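3-hydroxy-3-methylglutaryl-CoA lyase (Acinetobacter baumannii, PDB 6NDS) is a TIM-barrel enzyme of the HMGL-like family that here holds a zinc ion and coenzyme A. Local coordinates at residues E20-D25 and N44-M49; L111-T116 and G160-R165. All blocks are in the same frame, centred on the assembly; numbering follows the deposited sequence.

Interaction 1: E20-D25 and N44-M49. With ZN (zinc ion), chain H.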
loop_
_atom_site.group_PDB
_atom_site.type_symbol
_atom_site.label_atom_id
_atom_site.label_comp_id
_atom_site.label_asym_id
_atom_site.label_seq_id
_atom_site.Cartn_x
_atom_site.Cartn_y
_atom_site.Cartn_z
ATOM N N GLU A 20 -2.139 10.170 -15.842
ATOM C CA GLU A 20 -1.202 10.856 -14.956
ATOM C C GLU A 20 -1.798 12.175 -14.477
ATOM O O GLU A 20 -2.288 12.970 -15.290
ATOM C CB GLU A 20 0.128 11.097 -15.681
ATOM C CG GLU A 20 1.159 11.909 -14.867
ATOM C CD GLU A 20 1.574 11.234 -13.563
ATOM O OE1 GLU A 20 1.718 9.985 -13.528
ATOM O OE2 GLU A 20 1.747 11.959 -12.555
ATOM N N VAL A 21 -1.778 12.398 -13.154
ATOM C CA VAL A 21 -2.361 13.627 -12.601
ATOM C C VAL A 21 -1.395 14.407 -11.711
ATOM O O VAL A 21 -1.809 15.360 -11.036
ATOM C CB VAL A 21 -3.667 13.332 -11.829
ATOM C CG1 VAL A 21 -4.695 12.613 -12.733
ATOM C CG2 VAL A 21 -3.395 12.523 -10.547
ATOM N N SER A 22 -0.108 14.052 -11.685
ATOM C CA SER A 22 0.785 14.803 -10.804
ATOM C C SER A 22 0.867 16.302 -11.110
ATOM O O SER A 22 1.047 17.064 -10.146
ATOM C CB SER A 22 2.208 14.216 -10.779
ATOM O OG SER A 22 2.822 14.308 -12.032
ATOM N N PRO A 23 0.763 16.788 -12.350
ATOM C CA PRO A 23 0.871 18.241 -12.552
ATOM C C PRO A 23 -0.283 19.010 -11.967
ATOM O O PRO A 23 -0.162 20.228 -11.809
ATOM C CB PRO A 23 0.917 18.394 -14.077
ATOM C CG PRO A 23 1.400 17.033 -14.585
ATOM C CD PRO A 23 0.719 16.076 -13.642
ATOM N N ARG A 24 -1.402 18.347 -11.669
ATOM C CA ARG A 24 -2.577 19.009 -11.114
ATOM C C ARG A 24 -2.767 18.572 -9.659
ATOM O O ARG A 24 -2.517 19.359 -8.743
ATOM C CB ARG A 24 -3.801 18.688 -11.977
ATOM C CG ARG A 24 -5.045 19.568 -11.735
ATOM C CD ARG A 24 -5.792 19.200 -10.450
ATOM N NE ARG A 24 -6.348 17.843 -10.493
ATOM C CZ ARG A 24 -6.941 17.255 -9.460
ATOM N NH1 ARG A 24 -7.059 17.903 -8.305
ATOM N NH2 ARG A 24 -7.433 16.029 -9.584
ATOM N N ASP A 25 -3.188 17.324 -9.427
ATOM C CA ASP A 25 -3.414 16.869 -8.058
ATOM C C ASP A 25 -2.121 16.903 -7.261
ATOM O O ASP A 25 -2.118 17.266 -6.079
ATOM C CB ASP A 25 -4.000 15.456 -8.082
ATOM C CG ASP A 25 -4.950 15.193 -6.939
ATOM O OD1 ASP A 25 -4.855 15.853 -5.873
ATOM O OD2 ASP A 25 -5.812 14.307 -7.102
ATOM N N ASN A 44 6.368 17.841 -20.107
ATOM C CA ASN A 44 7.062 17.373 -21.308
ATOM C C ASN A 44 7.726 16.021 -21.058
ATOM O O ASN A 44 7.731 15.160 -21.941
ATOM C CB ASN A 44 8.104 18.389 -21.769
ATOM C CG ASN A 44 7.487 19.606 -22.425
ATOM O OD1 ASN A 44 6.299 19.618 -22.752
ATOM N ND2 ASN A 44 8.297 20.638 -22.638
ATOM N N GLN A 45 8.284 15.813 -19.857
ATOM C CA GLN A 45 8.889 14.512 -19.557
ATOM C C GLN A 45 7.815 13.437 -19.397
ATOM O O GLN A 45 7.967 12.319 -19.906
ATOM C CB GLN A 45 9.741 14.596 -18.287
ATOM C CG GLN A 45 11.039 15.362 -18.470
ATOM C CD GLN A 45 11.953 14.645 -19.433
ATOM O OE1 GLN A 45 12.354 15.199 -20.452
ATOM N NE2 GLN A 45 12.268 13.386 -19.125
ATOM N N LEU A 46 6.730 13.759 -18.699
ATOM C CA LEU A 46 5.643 12.799 -18.545
ATOM C C LEU A 46 5.067 12.404 -19.898
ATOM O O LEU A 46 4.665 11.249 -20.097
ATOM C CB LEU A 46 4.547 13.381 -17.655
ATOM C CG LEU A 46 4.975 13.545 -16.201
ATOM C CD1 LEU A 46 3.984 14.472 -15.501
ATOM C CD2 LEU A 46 5.040 12.196 -15.486
ATOM N N SER A 47 5.021 13.352 -20.839
ATOM C CA SER A 47 4.530 13.074 -22.186
ATOM C C SER A 47 5.362 12.045 -22.930
ATOM O O SER A 47 4.902 11.551 -23.963
ATOM C CB SER A 47 4.484 14.350 -23.045
ATOM O OG SER A 47 3.413 15.199 -22.647
ATOM N N THR A 48 6.567 11.725 -22.461
ATOM C CA THR A 48 7.375 10.715 -23.131
ATOM C C THR A 48 7.204 9.323 -22.532
ATOM O O THR A 48 7.837 8.380 -23.026
ATOM C CB THR A 48 8.864 11.089 -23.101
ATOM O OG1 THR A 48 9.377 10.969 -21.763
ATOM C CG2 THR A 48 9.089 12.513 -23.612
ATOM N N MET A 49 6.354 9.171 -21.512
ATOM C CA MET A 49 6.310 7.960 -20.694
ATOM C C MET A 49 5.252 6.958 -21.128
ATOM O O MET A 49 5.274 5.818 -20.642
ATOM C CB MET A 49 6.074 8.315 -19.213
ATOM C CG MET A 49 7.195 9.130 -18.612
ATOM S SD MET A 49 8.708 8.191 -18.436
ATOM C CE MET A 49 9.883 9.564 -18.376
HETATM ZN ZN ZN H . -7.570 13.746 -6.142
HETATM O O HOH W 1 -7.279 15.456 -4.764
#
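L46 meets E20, S22 and P23 inside a TIM barrel. The contact joins the end of strand 17-20 and the start of helix 22-28 to the C-terminal part of helix 36-46. Both methyls of L46 reach E20 CG, L46 CD1 and L46 CD2 each 3.9 Å away, and the two side chains cross at about a right angle. L46 CD1 also lies 3.7 Å from S22 OG and 3.8 Å from P23 CG; L46 and P23 meet tip to tip. E20 CG is anti to the backbone N (chi1 176°). A bend at chi2 turns the carboxylate back toward the start of the helix. There E20 OE2 accepts two bonds from S22, at 2.9 Å from S22 N and 2.6 Å from S22 OG. The donors come from opposite faces of the carboxylate plane, the hydroxyl on the anti side, tilted 26° out of it. L242 N is a further donor to OE2, and OE1 bonds T260 OG1, so both oxygens of this buried carboxylate have partners. S22 OG sits between its own backbone N and carbonyl carbon (chi1 64°), which lets hydroxyl and amide hold the same oxygen. E20 also pairs through its backbone with R53 and E55, which closes the barrel. Farther along helix 22-28, D25 OD2 binds the zinc ion at 2.1 Å, and D25 OD1 accepts a bond from a zinc-bound water.

Interaction 2: L111-T116 and G160-R165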
loop_
_atom_site.group_PDB
_atom_site.type_symbol
_atom_site.label_atom_id
_atom_site.label_comp_id
_atom_site.label_asym_id
_atom_site.label_seq_id
_atom_site.Cartn_x
_atom_site.Cartn_y
_atom_site.Cartn_z
ATOM N N LEU A 111 -17.465 18.002 -9.108
ATOM C CA LEU A 111 -18.213 18.353 -7.907
ATOM C C LEU A 111 -18.097 17.188 -6.927
ATOM O O LEU A 111 -17.642 16.097 -7.286
ATOM C CB LEU A 111 -19.679 18.702 -8.219
ATOM C CG LEU A 111 -20.729 17.591 -8.173
ATOM C CD1 LEU A 111 -22.131 18.205 -8.279
ATOM C CD2 LEU A 111 -20.505 16.545 -9.260
ATOM N N SER A 112 -18.468 17.428 -5.668
ATOM C CA SER A 112 -18.411 16.397 -4.633
ATOM C C SER A 112 -19.796 15.831 -4.344
ATOM O O SER A 112 -20.788 16.561 -4.360
ATOM C CB SER A 112 -17.810 16.957 -3.339
ATOM O OG SER A 112 -16.518 17.493 -3.582
ATOM N N ALA A 113 -19.863 14.520 -4.068
ATOM C CA ALA A 113 -21.127 13.929 -3.636
ATOM C C ALA A 113 -21.547 14.435 -2.264
ATOM O O ALA A 113 -22.731 14.370 -1.919
ATOM C CB ALA A 113 -21.017 12.399 -3.605
ATOM N N SER A 114 -20.591 14.903 -1.471
ATOM C CA SER A 114 -20.862 15.485 -0.166
ATOM C C SER A 114 -21.189 16.962 -0.337
ATOM O O SER A 114 -20.366 17.715 -0.870
ATOM C CB SER A 114 -19.645 15.322 0.739
ATOM O OG SER A 114 -19.689 16.254 1.809
ATOM N N GLN A 115 -22.383 17.371 0.101
ATOM C CA GLN A 115 -22.718 18.792 0.058
ATOM C C GLN A 115 -21.716 19.613 0.861
ATOM O O GLN A 115 -21.314 20.701 0.434
ATOM C CB GLN A 115 -24.129 19.026 0.586
ATOM C CG GLN A 115 -24.626 20.441 0.340
ATOM C CD GLN A 115 -25.139 20.637 -1.070
ATOM O OE1 GLN A 115 -24.366 20.691 -2.024
ATOM N NE2 GLN A 115 -26.456 20.741 -1.209
ATOM N N THR A 116 -21.312 19.114 2.036
ATOM C CA THR A 116 -20.376 19.867 2.870
ATOM C C THR A 116 -19.041 20.048 2.164
ATOM O O THR A 116 -18.461 21.142 2.169
ATOM C CB THR A 116 -20.161 19.163 4.209
ATOM O OG1 THR A 116 -21.407 19.028 4.898
ATOM C CG2 THR A 116 -19.186 19.960 5.063
ATOM N N GLY A 160 -18.646 11.830 6.653
ATOM C CA GLY A 160 -18.499 10.395 6.890
ATOM C C GLY A 160 -19.056 9.585 5.725
ATOM O O GLY A 160 -18.599 9.743 4.589
ATOM N N LYS A 161 -20.037 8.723 6.011
ATOM C CA LYS A 161 -20.606 7.872 4.972
ATOM C C LYS A 161 -21.341 8.709 3.933
ATOM O O LYS A 161 -21.987 9.706 4.261
ATOM C CB LYS A 161 -21.565 6.848 5.578
ATOM C CG LYS A 161 -20.934 5.881 6.565
ATOM C CD LYS A 161 -20.228 4.733 5.868
ATOM C CE LYS A 161 -20.160 3.513 6.780
ATOM N NZ LYS A 161 -19.256 2.456 6.250
ATOM N N ILE A 162 -21.245 8.283 2.677
ATOM C CA ILE A 162 -21.866 8.963 1.547
ATOM C C ILE A 162 -22.813 7.990 0.858
ATOM O O ILE A 162 -22.420 6.868 0.517
ATOM C CB ILE A 162 -20.803 9.489 0.565
ATOM C CG1 ILE A 162 -20.045 10.676 1.180
ATOM C CG2 ILE A 162 -21.418 9.812 -0.812
ATOM C CD1 ILE A 162 -20.898 11.917 1.398
ATOM N N SER A 163 -24.045 8.435 0.628
ATOM C CA SER A 163 -25.063 7.585 0.023
ATOM C C SER A 163 -24.661 7.146 -1.378
ATOM O O SER A 163 -24.378 7.980 -2.245
ATOM C CB SER A 163 -26.392 8.335 -0.029
ATOM O OG SER A 163 -27.302 7.677 -0.886
ATOM N N GLU A 164 -24.661 5.829 -1.607
ATOM C CA GLU A 164 -24.338 5.321 -2.934
ATOM C C GLU A 164 -25.424 5.672 -3.947
ATOM O O GLU A 164 -25.113 5.902 -5.124
ATOM C CB GLU A 164 -24.091 3.809 -2.872
ATOM C CG GLU A 164 -22.805 3.469 -2.126
ATOM C CD GLU A 164 -22.589 1.980 -1.890
ATOM O OE1 GLU A 164 -23.263 1.149 -2.536
ATOM O OE2 GLU A 164 -21.728 1.645 -1.050
ATOM N N ARG A 165 -26.688 5.739 -3.510
ATOM C CA ARG A 165 -27.760 6.205 -4.391
ATOM C C ARG A 165 -27.503 7.634 -4.855
ATOM O O ARG A 165 -27.800 7.987 -6.001
ATOM C CB ARG A 165 -29.114 6.106 -3.682
#
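Between I162 and its partners A113 and S114, no ring, amide, carboxylate or guanidinium group takes part; the contact is made by aliphatic carbons. Two branches of I162 make it. I162 CG2 reaches A113 CB at 3.8 Å. I162 CD1 ends 3.7 Å from S114 CB and also touches S114 CA at 3.9 Å. I162 CG2 is anti to the backbone N, while CG1 lies beside that N (chi1 -71°). A bend at chi2, -66°, then carries CD1 to S114. The two branches spread over neighbouring residues, one methyl for each. The backbones come closest at S114 and I162, whose CA atoms are 6.8 Å apart. No hydrogen bond crosses between the segments.

S114 offers I162 its carbon side. Its OG is anti to the backbone N (chi1 160°) and serves as the N-cap of helix 115-122, bonding H117 N. The backbone N of S114 bonds T152 OG1. S163 has the same role on the other segment: it is the N-cap of helix 164-176, and its OG bonds E166 N. The contact thus brings two helix starts close together.

The touching residues lie in the loops that follow strands 106-112 and 145-151, which are neighbours in the parallel sheet. A113 pairs through its backbone with A151 and touches V150 on strand 145-151. Its side chain also meets V167 and L170 of helix 164-176. I162 touches V167 as well, so the contact lies between the end of strand 106-112 and the first turns of helix 164-176.

Interactions 1 and 2 lie on opposite sides of the chain's centre. Their centres are about 29 Å apart, their nearest atoms are about 10 Å apart, and they do not touch. A113 and S114 directly follow strand 106-112, and S22 and P23 come just after strand 17-20. Segment 20-25 of interaction 1 also carries site residues: D25 binds zinc together with H215 and H217, and R24 touches coenzyme A. The P23 side chain, in the apolar contact, is about 13 Å from coenzyme A. Interaction 2 supplies no zinc ligand. The S114 side chain is about 12 Å from coenzyme A, and that of A113 about 14 Å from zinc.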